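Local coordinates for protein xylooligosaccharide oxidase (Myceliophthora thermophila, PDB 5L6G) that oxidises the C1 hydroxyl of xylooligosaccharides and related sugars to lactones, using a bicovalently bound FAD and passing the electrons to molecular oxygen to form hydrogen peroxide, at residues His163-Gly168 / Gly218-Phe223; Ala186-Ala191 / Pro204-Ala209; Gln257-Asn262 / Glu267-Arg272. One frame throughout, in Å; residues are numbered along the deposited sequence.

Interaction 1 (His163-Gly168 / Gly218-Phe223). With FAD (flavin-adenine dinucleotide), chain D.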
loop_
_atom_site.group_PDB
_atom_site.type_symbol
_atom_site.label_atom_id
_atom_site.label_comp_id
_atom_site.label_asym_id
_atom_site.label_seq_id
_atom_site.Cartn_x
_atom_site.Cartn_y
_atom_site.Cartn_z
ATOM N N HIS A 163 -0.798 -3.756 3.929
ATOM C CA HIS A 163 -0.992 -3.621 2.511
ATOM C C HIS A 163 -2.449 -3.805 2.113
ATOM O O HIS A 163 -3.020 -2.920 1.464
ATOM C CB HIS A 163 -0.072 -4.606 1.799
ATOM C CG HIS A 163 -0.078 -4.482 0.317
ATOM N ND1 HIS A 163 0.593 -3.487 -0.360
ATOM C CD2 HIS A 163 -0.636 -5.275 -0.627
ATOM C CE1 HIS A 163 0.434 -3.668 -1.660
ATOM N NE2 HIS A 163 -0.291 -4.758 -1.842
ATOM N N SER A 164 -3.048 -4.937 2.481
ATOM C CA SER A 164 -4.389 -5.300 1.983
ATOM C C SER A 164 -5.486 -4.489 2.652
ATOM O O SER A 164 -6.562 -4.337 2.103
ATOM C CB SER A 164 -4.682 -6.797 2.147
ATOM O OG SER A 164 -4.811 -7.167 3.514
ATOM N N LEU A 165 -5.208 -3.957 3.828
ATOM C CA LEU A 165 -6.233 -3.239 4.570
ATOM C C LEU A 165 -6.373 -1.786 4.145
ATOM O O LEU A 165 -7.338 -1.132 4.525
ATOM C CB LEU A 165 -5.996 -3.333 6.083
ATOM C CG LEU A 165 -6.179 -4.736 6.687
ATOM C CD1 LEU A 165 -5.760 -4.721 8.144
ATOM C CD2 LEU A 165 -7.602 -5.263 6.512
ATOM N N HIS A 166 -5.444 -1.292 3.350
ATOM C CA HIS A 166 -5.551 0.070 2.865
ATOM C C HIS A 166 -5.516 0.212 1.371
ATOM O O HIS A 166 -5.417 1.339 0.877
ATOM C CB HIS A 166 -4.450 0.906 3.458
ATOM C CG HIS A 166 -4.391 0.810 4.942
ATOM N ND1 HIS A 166 -3.658 -0.154 5.588
ATOM C CD2 HIS A 166 -5.000 1.533 5.906
ATOM C CE1 HIS A 166 -3.806 -0.013 6.894
ATOM N NE2 HIS A 166 -4.602 1.012 7.111
ATOM N N GLY A 167 -5.584 -0.905 0.649
ATOM C CA GLY A 167 -5.633 -0.849 -0.815
ATOM C C GLY A 167 -4.733 -1.945 -1.369
ATOM O O GLY A 167 -5.061 -3.133 -1.241
ATOM N N GLY A 168 -3.597 -1.538 -1.941
ATOM C CA GLY A 168 -2.584 -2.457 -2.412
ATOM C C GLY A 168 -2.619 -2.602 -3.918
ATOM O O GLY A 168 -3.376 -3.398 -4.452
ATOM N N GLY A 218 -9.205 -2.687 14.629
ATOM C CA GLY A 218 -8.898 -3.914 15.347
ATOM C C GLY A 218 -7.645 -4.506 14.753
ATOM O O GLY A 218 -7.043 -3.913 13.872
ATOM N N ILE A 219 -7.215 -5.641 15.267
ATOM C CA ILE A 219 -6.099 -6.348 14.673
ATOM C C ILE A 219 -6.688 -7.525 13.936
ATOM O O ILE A 219 -7.328 -8.379 14.536
ATOM C CB ILE A 219 -5.101 -6.812 15.749
ATOM C CG1 ILE A 219 -4.535 -5.591 16.481
ATOM C CG2 ILE A 219 -3.987 -7.624 15.115
ATOM C CD1 ILE A 219 -3.459 -5.926 17.483
ATOM N N VAL A 220 -6.516 -7.538 12.628
ATOM C CA VAL A 220 -6.918 -8.690 11.824
ATOM C C VAL A 220 -5.969 -9.835 12.163
ATOM O O VAL A 220 -4.749 -9.698 12.054
ATOM C CB VAL A 220 -6.863 -8.363 10.330
ATOM C CG1 VAL A 220 -7.138 -9.606 9.509
ATOM C CG2 VAL A 220 -7.874 -7.291 10.001
ATOM N N ALA A 221 -6.544 -10.937 12.629
ATOM C CA ALA A 221 -5.782 -12.099 13.064
ATOM C C ALA A 221 -5.727 -13.192 12.020
ATOM O O ALA A 221 -4.895 -14.085 12.118
ATOM C CB ALA A 221 -6.365 -12.654 14.363
ATOM N N SER A 222 -6.608 -13.133 11.030
ATOM C CA SER A 222 -6.570 -14.062 9.926
ATOM C C SER A 222 -7.318 -13.425 8.787
ATOM O O SER A 222 -8.339 -12.763 9.019
ATOM C CB SER A 222 -7.209 -15.398 10.288
ATOM O OG SER A 222 -7.047 -16.326 9.219
ATOM N N PHE A 223 -6.771 -13.577 7.576
ATOM C CA PHE A 223 -7.428 -13.185 6.334
ATOM C C PHE A 223 -7.834 -14.423 5.559
ATOM O O PHE A 223 -7.125 -15.417 5.579
ATOM C CB PHE A 223 -6.456 -12.431 5.398
ATOM C CG PHE A 223 -6.049 -11.083 5.882
ATOM C CD1 PHE A 223 -4.975 -10.940 6.741
ATOM C CD2 PHE A 223 -6.731 -9.944 5.483
ATOM C CE1 PHE A 223 -4.591 -9.689 7.184
ATOM C CE2 PHE A 223 -6.347 -8.685 5.922
ATOM C CZ PHE A 223 -5.274 -8.549 6.775
HETATM P PA FAD D . 3.053 -2.174 8.788
HETATM O O1A FAD D . 3.287 -3.443 9.574
HETATM O O2A FAD D . 3.992 -1.040 9.051
HETATM O O5B FAD D . 1.541 -1.751 8.882
HETATM C C5B FAD D . 0.993 -0.611 8.215
HETATM C C4B FAD D . -0.287 -0.185 8.899
HETATM O O4B FAD D . -1.227 -1.261 8.854
HETATM C C3B FAD D . -0.087 0.146 10.369
HETATM O O3B FAD D . -1.018 1.135 10.755
HETATM C C2B FAD D . -0.425 -1.147 11.064
HETATM O O2B FAD D . -0.780 -0.985 12.432
HETATM C C1B FAD D . -1.545 -1.664 10.191
HETATM N N9A FAD D . -1.632 -3.124 10.277
HETATM C C8A FAD D . -0.685 -4.026 10.035
HETATM N N7A FAD D . -1.151 -5.280 10.246
HETATM C C5A FAD D . -2.423 -5.134 10.613
HETATM C C6A FAD D . -3.486 -6.052 11.015
HETATM N N6A FAD D . -3.198 -7.368 10.995
HETATM N N1A FAD D . -4.670 -5.517 11.378
HETATM C C2A FAD D . -4.924 -4.206 11.368
HETATM N N3A FAD D . -3.975 -3.292 11.003
HETATM C C4A FAD D . -2.739 -3.724 10.632
HETATM N N1 FAD D . 2.107 -0.321 -1.711
HETATM C C2 FAD D . 1.369 -0.526 -2.847
HETATM O O2 FAD D . 0.146 -0.211 -2.847
HETATM N N3 FAD D . 1.926 -1.092 -3.946
HETATM C C4 FAD D . 3.221 -1.490 -3.986
HETATM O O4 FAD D . 3.755 -2.017 -5.002
HETATM C C4X FAD D . 4.083 -1.294 -2.801
HETATM N N5 FAD D . 5.397 -1.659 -2.752
HETATM C C5X FAD D . 6.185 -1.497 -1.624
HETATM C C6 FAD D . 7.525 -1.902 -1.575
HETATM C C7 FAD D . 8.279 -1.695 -0.408
HETATM C C7M FAD D . 9.724 -2.127 -0.406
HETATM C C8 FAD D . 7.657 -1.088 0.819
HETATM C C8M FAD D . 8.431 -0.921 2.122
HETATM C C9 FAD D . 6.321 -0.707 0.749
HETATM C C9A FAD D . 5.562 -0.870 -0.424
HETATM N N10 FAD D . 4.204 -0.465 -0.513
HETATM C C10 FAD D . 3.423 -0.654 -1.655
HETATM C "C1'" FAD D . 3.513 0.165 0.607
HETATM C "C2'" FAD D . 2.796 -0.825 1.467
HETATM O "O2'" FAD D . 1.587 -1.179 0.789
HETATM C "C3'" FAD D . 2.440 -0.091 2.749
HETATM O "O3'" FAD D . 3.613 0.426 3.388
HETATM C "C4'" FAD D . 1.726 -1.071 3.684
HETATM O "O4'" FAD D . 0.798 -0.340 4.498
HETATM C "C5'" FAD D . 2.745 -1.815 4.508
HETATM O "O5'" FAD D . 2.136 -2.966 5.098
HETATM P P FAD D . 2.924 -3.684 6.262
HETATM O O1P FAD D . 2.079 -4.736 6.909
HETATM O O2P FAD D . 4.276 -4.099 5.777
HETATM O O3P FAD D . 3.258 -2.443 7.218
#

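Interaction 2 (Ala186-Ala191 / Pro204-Ala209)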
loop_
_atom_site.group_PDB
_atom_site.type_symbol
_atom_site.label_atom_id
_atom_site.label_comp_id
_atom_site.label_asym_id
_atom_site.label_seq_id
_atom_site.Cartn_x
_atom_site.Cartn_y
_atom_site.Cartn_z
ATOM N N ALA A 186 -12.296 -11.776 7.190
ATOM C CA ALA A 186 -11.208 -11.528 8.118
ATOM C C ALA A 186 -11.698 -11.817 9.523
ATOM O O ALA A 186 -12.832 -11.478 9.857
ATOM C CB ALA A 186 -10.754 -10.083 8.038
ATOM N N ASP A 187 -10.844 -12.434 10.331
ATOM C CA ASP A 187 -11.095 -12.550 11.755
ATOM C C ASP A 187 -10.379 -11.404 12.437
ATOM O O ASP A 187 -9.212 -11.137 12.142
ATOM C CB ASP A 187 -10.586 -13.872 12.296
ATOM C CG ASP A 187 -11.264 -15.072 11.657
ATOM O OD1 ASP A 187 -12.413 -14.954 11.177
ATOM O OD2 ASP A 187 -10.618 -16.123 11.609
ATOM N N VAL A 188 -11.070 -10.716 13.333
ATOM C CA VAL A 188 -10.571 -9.494 13.903
ATOM C C VAL A 188 -10.661 -9.521 15.412
ATOM O O VAL A 188 -11.675 -9.951 15.967
ATOM C CB VAL A 188 -11.384 -8.273 13.393
ATOM C CG1 VAL A 188 -10.693 -6.967 13.774
ATOM C CG2 VAL A 188 -11.599 -8.382 11.884
ATOM N N VAL A 189 -9.594 -9.069 16.052
ATOM C CA VAL A 189 -9.567 -8.840 17.496
ATOM C C VAL A 189 -9.886 -7.373 17.723
ATOM O O VAL A 189 -9.131 -6.496 17.294
ATOM C CB VAL A 189 -8.177 -9.140 18.084
ATOM C CG1 VAL A 189 -8.143 -8.885 19.590
ATOM C CG2 VAL A 189 -7.808 -10.585 17.771
ATOM N N LEU A 190 -10.996 -7.107 18.386
ATOM C CA LEU A 190 -11.410 -5.736 18.676
ATOM C C LEU A 190 -10.699 -5.169 19.903
ATOM O O LEU A 190 -10.042 -5.893 20.638
ATOM C CB LEU A 190 -12.923 -5.686 18.879
ATOM C CG LEU A 190 -13.760 -6.220 17.722
ATOM C CD1 LEU A 190 -15.246 -6.137 18.069
ATOM C CD2 LEU A 190 -13.490 -5.467 16.450
ATOM N N ALA A 191 -10.872 -3.862 20.117
ATOM C CA ALA A 191 -10.182 -3.142 21.163
ATOM C C ALA A 191 -10.417 -3.722 22.547
ATOM O O ALA A 191 -9.540 -3.626 23.395
ATOM C CB ALA A 191 -10.579 -1.666 21.139
ATOM N N PRO A 204 -21.053 -6.418 8.414
ATOM C CA PRO A 204 -20.778 -5.768 7.140
ATOM C C PRO A 204 -20.222 -4.351 7.274
ATOM O O PRO A 204 -19.448 -3.934 6.407
ATOM C CB PRO A 204 -22.140 -5.754 6.433
ATOM C CG PRO A 204 -23.150 -5.903 7.523
ATOM C CD PRO A 204 -22.484 -6.782 8.540
ATOM N N ASP A 205 -20.598 -3.619 8.332
ATOM C CA ASP A 205 -19.980 -2.302 8.569
ATOM C C ASP A 205 -18.472 -2.414 8.798
ATOM O O ASP A 205 -17.698 -1.617 8.276
ATOM C CB ASP A 205 -20.592 -1.590 9.762
ATOM C CG ASP A 205 -21.987 -1.086 9.499
ATOM O OD1 ASP A 205 -22.370 -0.871 8.325
ATOM O OD2 ASP A 205 -22.726 -0.921 10.499
ATOM N N LEU A 206 -18.070 -3.391 9.603
ATOM C CA LEU A 206 -16.662 -3.622 9.893
ATOM C C LEU A 206 -15.949 -4.089 8.633
ATOM O O LEU A 206 -14.840 -3.652 8.349
ATOM C CB LEU A 206 -16.508 -4.662 11.013
ATOM C CG LEU A 206 -15.088 -5.180 11.267
ATOM C CD1 LEU A 206 -14.130 -4.034 11.542
ATOM C CD2 LEU A 206 -15.084 -6.162 12.424
ATOM N N PHE A 207 -16.590 -4.965 7.871
ATOM C CA PHE A 207 -16.002 -5.440 6.628
ATOM C C PHE A 207 -15.759 -4.260 5.694
ATOM O O PHE A 207 -14.692 -4.128 5.102
ATOM C CB PHE A 207 -16.914 -6.463 5.970
ATOM C CG PHE A 207 -16.226 -7.285 4.930
ATOM C CD1 PHE A 207 -15.044 -7.943 5.235
ATOM C CD2 PHE A 207 -16.748 -7.408 3.669
ATOM C CE1 PHE A 207 -14.394 -8.715 4.285
ATOM C CE2 PHE A 207 -16.107 -8.187 2.709
ATOM C CZ PHE A 207 -14.927 -8.837 3.028
ATOM N N TRP A 208 -16.747 -3.380 5.603
ATOM C CA TRP A 208 -16.605 -2.132 4.848
ATOM C C TRP A 208 -15.437 -1.302 5.392
ATOM O O TRP A 208 -14.550 -0.919 4.634
ATOM C CB TRP A 208 -17.928 -1.344 4.882
ATOM C CG TRP A 208 -17.896 -0.051 4.113
ATOM C CD1 TRP A 208 -18.216 0.133 2.810
ATOM C CD2 TRP A 208 -17.524 1.237 4.620
ATOM N NE1 TRP A 208 -18.071 1.458 2.464
ATOM C CE2 TRP A 208 -17.636 2.152 3.561
ATOM C CE3 TRP A 208 -17.100 1.700 5.868
ATOM C CZ2 TRP A 208 -17.348 3.499 3.712
ATOM C CZ3 TRP A 208 -16.822 3.037 6.019
ATOM C CH2 TRP A 208 -16.937 3.921 4.949
ATOM N N ALA A 209 -15.402 -1.057 6.703
ATOM C CA ALA A 209 -14.343 -0.220 7.283
ATOM C C ALA A 209 -12.940 -0.832 7.114
ATOM O O ALA A 209 -11.980 -0.125 6.789
ATOM C CB ALA A 209 -14.625 0.090 8.746
#

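Interaction 3 (Gln257-Asn262 / Glu267-Arg272). With XYP (beta-D-xylopyranose), chain H.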
loop_
_atom_site.group_PDB
_atom_site.type_symbol
_atom_site.label_atom_id
_atom_site.label_comp_id
_atom_site.label_asym_id
_atom_site.label_seq_id
_atom_site.Cartn_x
_atom_site.Cartn_y
_atom_site.Cartn_z
ATOM N N GLN A 257 -2.858 10.604 -20.557
ATOM C CA GLN A 257 -4.099 10.628 -19.791
ATOM C C GLN A 257 -5.331 10.551 -20.671
ATOM O O GLN A 257 -6.310 9.899 -20.302
ATOM C CB GLN A 257 -4.177 11.841 -18.865
ATOM C CG GLN A 257 -4.370 13.181 -19.514
ATOM C CD GLN A 257 -4.292 14.299 -18.501
ATOM O OE1 GLN A 257 -4.007 14.064 -17.310
ATOM N NE2 GLN A 257 -4.550 15.533 -18.961
ATOM N N GLU A 258 -5.298 11.220 -21.819
ATOM C CA GLU A 258 -6.409 11.161 -22.752
ATOM C C GLU A 258 -6.584 9.716 -23.266
ATOM O O GLU A 258 -7.703 9.194 -23.299
ATOM C CB GLU A 258 -6.192 12.177 -23.888
ATOM C CG GLU A 258 -7.343 12.322 -24.846
ATOM C CD GLU A 258 -7.076 13.346 -25.946
ATOM O OE1 GLU A 258 -6.392 14.358 -25.676
ATOM O OE2 GLU A 258 -7.589 13.134 -27.076
ATOM N N TRP A 259 -5.474 9.059 -23.590
ATOM C CA TRP A 259 -5.497 7.655 -24.014
ATOM C C TRP A 259 -6.109 6.769 -22.918
ATOM O O TRP A 259 -6.996 5.978 -23.187
ATOM C CB TRP A 259 -4.082 7.201 -24.347
ATOM C CG TRP A 259 -3.872 5.754 -24.611
ATOM C CD1 TRP A 259 -4.123 5.078 -25.776
ATOM C CD2 TRP A 259 -3.334 4.795 -23.697
ATOM N NE1 TRP A 259 -3.775 3.745 -25.628
ATOM C CE2 TRP A 259 -3.291 3.552 -24.364
ATOM C CE3 TRP A 259 -2.876 4.870 -22.378
ATOM C CZ2 TRP A 259 -2.813 2.392 -23.754
ATOM C CZ3 TRP A 259 -2.408 3.724 -21.765
ATOM C CH2 TRP A 259 -2.369 2.498 -22.459
ATOM N N LEU A 260 -5.650 6.923 -21.685
ATOM C CA LEU A 260 -6.135 6.074 -20.595
ATOM C C LEU A 260 -7.616 6.332 -20.332
ATOM O O LEU A 260 -8.424 5.416 -20.230
ATOM C CB LEU A 260 -5.329 6.313 -19.313
ATOM C CG LEU A 260 -5.668 5.439 -18.100
ATOM C CD1 LEU A 260 -5.421 3.972 -18.382
ATOM C CD2 LEU A 260 -4.852 5.899 -16.912
ATOM N N LEU A 261 -7.962 7.601 -20.257
ATOM C CA LEU A 261 -9.291 8.023 -19.906
ATOM C C LEU A 261 -10.290 7.572 -20.962
ATOM O O LEU A 261 -11.448 7.279 -20.653
ATOM C CB LEU A 261 -9.269 9.536 -19.722
ATOM C CG LEU A 261 -10.411 10.278 -19.084
ATOM C CD1 LEU A 261 -10.729 9.749 -17.704
ATOM C CD2 LEU A 261 -10.041 11.772 -19.074
ATOM N N ASN A 262 -9.836 7.459 -22.202
ATOM C CA ASN A 262 -10.675 6.960 -23.271
ATOM C C ASN A 262 -10.628 5.455 -23.532
ATOM O O ASN A 262 -11.096 5.007 -24.558
ATOM C CB ASN A 262 -10.394 7.741 -24.556
ATOM C CG ASN A 262 -11.004 9.130 -24.514
ATOM O OD1 ASN A 262 -12.211 9.290 -24.687
ATOM N ND2 ASN A 262 -10.183 10.132 -24.201
ATOM N N GLU A 267 -7.575 -4.470 -20.512
ATOM C CA GLU A 267 -7.630 -5.081 -19.194
ATOM C C GLU A 267 -6.355 -5.839 -18.840
ATOM O O GLU A 267 -5.926 -5.789 -17.695
ATOM C CB GLU A 267 -8.836 -6.016 -19.074
ATOM C CG GLU A 267 -10.177 -5.300 -19.122
ATOM C CD GLU A 267 -11.349 -6.204 -18.793
ATOM O OE1 GLU A 267 -11.138 -7.324 -18.268
ATOM O OE2 GLU A 267 -12.496 -5.787 -19.055
ATOM N N GLU A 268 -5.738 -6.493 -19.820
ATOM C CA GLU A 268 -4.544 -7.324 -19.595
ATOM C C GLU A 268 -3.279 -6.506 -19.305
ATOM O O GLU A 268 -2.284 -7.063 -18.827
ATOM C CB GLU A 268 -4.249 -8.187 -20.832
ATOM C CG GLU A 268 -5.313 -9.220 -21.168
ATOM C CD GLU A 268 -6.484 -8.690 -21.976
ATOM O OE1 GLU A 268 -6.548 -7.480 -22.328
ATOM O OE2 GLU A 268 -7.352 -9.531 -22.266
ATOM N N MET A 269 -3.311 -5.210 -19.612
ATOM C CA MET A 269 -2.156 -4.339 -19.474
ATOM C C MET A 269 -2.147 -3.616 -18.130
ATOM O O MET A 269 -3.157 -3.091 -17.712
ATOM C CB MET A 269 -2.164 -3.297 -20.591
ATOM C CG MET A 269 -0.919 -2.430 -20.669
ATOM S SD MET A 269 -0.926 -1.372 -22.118
ATOM C CE MET A 269 -0.812 -2.571 -23.458
ATOM N N ASN A 270 -0.982 -3.581 -17.497
ATOM C CA ASN A 270 -0.799 -2.989 -16.183
ATOM C C ASN A 270 0.464 -2.193 -16.295
ATOM O O ASN A 270 1.495 -2.741 -16.705
ATOM C CB ASN A 270 -0.618 -4.063 -15.113
ATOM C CG ASN A 270 -1.815 -4.951 -14.986
ATOM O OD1 ASN A 270 -2.657 -4.729 -14.120
ATOM N ND2 ASN A 270 -1.929 -5.946 -15.888
ATOM N N MET A 271 0.392 -0.904 -15.994
ATOM C CA MET A 271 1.465 0.009 -16.412
ATOM C C MET A 271 1.564 1.227 -15.507
ATOM O O MET A 271 0.596 1.608 -14.884
ATOM C CB MET A 271 1.253 0.454 -17.842
ATOM C CG MET A 271 2.467 1.065 -18.513
ATOM S SD MET A 271 2.311 1.188 -20.298
ATOM C CE MET A 271 0.692 1.962 -20.468
ATOM N N ARG A 272 2.764 1.796 -15.449
ATOM C CA ARG A 272 3.041 3.014 -14.724
ATOM C C ARG A 272 4.172 3.785 -15.412
ATOM O O ARG A 272 4.945 3.223 -16.181
ATOM C CB ARG A 272 3.489 2.669 -13.320
ATOM C CG ARG A 272 4.896 2.071 -13.264
ATOM C CD ARG A 272 5.139 1.422 -11.897
ATOM N NE ARG A 272 6.483 0.897 -11.768
ATOM C CZ ARG A 272 6.924 0.220 -10.717
ATOM N NH1 ARG A 272 6.117 -0.037 -9.702
ATOM N NH2 ARG A 272 8.171 -0.221 -10.697
HETATM O O1 XYP H . 4.824 1.482 -5.593
HETATM C C1 XYP H . 5.971 0.800 -5.090
HETATM C C2 XYP H . 6.832 0.337 -6.263
HETATM C C3 XYP H . 8.167 -0.219 -5.782
HETATM C C4 XYP H . 8.853 0.785 -4.861
HETATM C C5 XYP H . 7.914 1.218 -3.728
HETATM O O2 XYP H . 6.110 -0.677 -6.963
HETATM O O3 XYP H . 8.990 -0.600 -6.898
HETATM O O4 XYP H . 10.003 0.184 -4.254
HETATM O O5 XYP H . 6.667 1.688 -4.230
#

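Interaction 1 (His163-Gly168 / Gly218-Phe223)
Leu165 divides its two methyls between FAD and Phe223. With CG beside the backbone N (chi1 -68°), the fork faces the strand. The CD1 methyl lies over the adenine at FAD C2A, 3.4 Å away, and also meets Val220 CG2; its twin CD2 comes to 3.7 Å from Phe223 CE2. CG itself lies in the plane of the phenyl ring, at its edge, while one face of that ring carries Val220 CG1.

Ser164 reaches the same rim, its OG 3.2 Å from Phe223 CE2 on an oblique approach. Chi1 of 68° sets this hydroxyl between N and the carbonyl carbon, and its hydrogen bond runs back along the helix to Val160 O, so the buried oxygen is satisfied although its neighbour is a ring.

The rest of the contact grips FAD. Val220 reads the adenine with its backbone: its N gives to FAD N1A at 3.0 Å and its O takes from FAD N6A. At the other end, His163 ND1 and FAD O2' share a hydrogen bond of 2.8 Å, while His163 NE2 is bonded to Gly153 N, which fixes the imidazole's rotation. Gly168 CA covers one face of this imidazole, where a side chain would collide with NE2.

This belongs to the PCMH-type FAD-binding domain. Helix 160-165 meets strand 219-229 where Ile183 of strand 183-189 touches both Ser164 and Phe223; a classic beta bulge at Ala221 and Ser222 opposite Asp187 follows, and helix 70-83 packs against Ile219 and Ala221.

Interaction 2 (Ala186-Ala191 / Pro204-Ala209)
No aromatic face enters the contact of Val188 and Leu190 with Leu206; the two rings of the helix stand beside or behind it. Phe207 flanks it loosely, with CE1 4.7 Å from Ala186 N. Trp208 is turned from the strand altogether: its ring takes a cation-pi contact from Arg472 and packs on Leu473 and Ile476 of helix 470-480.

What remains is aliphatic packing within a split beta-alpha-beta unit of the PCMH-type FAD-binding domain. Strands 195-199 and 219-229 both run antiparallel to 183-189, which lies between them, and helix 204-213 forms the connection that crosses over it. Leu206 has the largest buried share of the helix residues in this contact. It carries CG anti to the backbone N (chi1 170°), which drives the side chain out from the helix toward the middle strand. Its CD2 methyl meets Val188 CG2 at 4.2 Å, and the two side chains lie antiparallel, passing each other flank to flank.

The backbones stay well apart, with Val188 CA and Leu206 CA separated by 9.4 Å, and the closest approaches are between methyl groups. Val196 of the hairpin partner strand touches Val188, Leu190 and Leu206, and Leu480 closes on Leu206 from helix 470-480. Val189, next along the strand, turns instead to helix 70-83. Leu190 lies at the outer margin, where an attached N-acetylglucosamine also touches it; its backbone has already left the strand, yet its CD2 still arrives 4.4 Å from Leu206 CD2, the same methyl that Val188 uses.

Interaction 3 (Gln257-Asn262 / Glu267-Arg272)
Trp259 offers the far rim of its indole to two methionines of Glu267-Arg272. Met269 runs extended through its first two torsions and bends only at chi3 (-66°), which places SD 4.1 Å from Trp259 CH2. The sulfur lies 5.5 Å from the centroid of the six-membered ring and almost in its plane, a Met-aromatic contact made at the edge. Ile297 of helix 290-304 and Tyr286 also pack on this methionine.

Asn270 points elsewhere, its ND2 bonded to Ser175 OG and Leu285 O. The alternation is that of a beta strand with two different surroundings: 269-275 belongs to the large antiparallel sheet of the substrate domain, a feature shared with other oxidases of this family, with helices 246-261 and 290-304 packed on the methionine side and the sugar bound on the other.

Met271 returns to the helices. The methionine chain lies roughly perpendicular to the tryptophan side chain, and its terminal CE reaches Trp259 CH2 at 3.7 Å and CZ3 at 3.8 Å, meeting the ring on neither a clear face nor a clear edge; Leu300 touches both residues. The helix bearing Trp259 ends one turn later, where Asn262 N and ND2 bind Glu258 O from opposite faces of its plane.

Arg272 faces the active site, stretched out straight beyond CG, which carries the guanidinium to the sugar. Gln283 OE1 accepts from NE and steadies the guanidinium, whose NH1 gives a rather bent bond (2.8 Å, 139°) to XYP O2 lying in the guanidinium plane. A leucine here would probably leave that sugar hydroxyl without this donor and Gln283 OE1 without its mate. Thr154, Glu412 and Tyr451 hold the same xylose by further hydrogen bonds.

In the fold
Interactions 1 and 2 share a sheet: strands 219-229 and 183-189 are neighbours, and interaction 2 falls wholly between the two segments of interaction 1 in sequence. Their centres lie 10 Å apart and they touch through backbone pairs such as Ala221 with Asp187. Interaction 3 stands apart in the substrate domain, 28 Å from interaction 1 between centres. All three contacts are largely buried, interaction 1 nearest the middle of the chain; interactions 2 and 3 lie farther from the centre, Leu190 beside an attached glycan and Trp259 partly exposed. Chemistry follows place: cofactor hydrogen bonds beside FAD, methyl packing in the crossover, and sulfur against indole behind a sugar-binding strand.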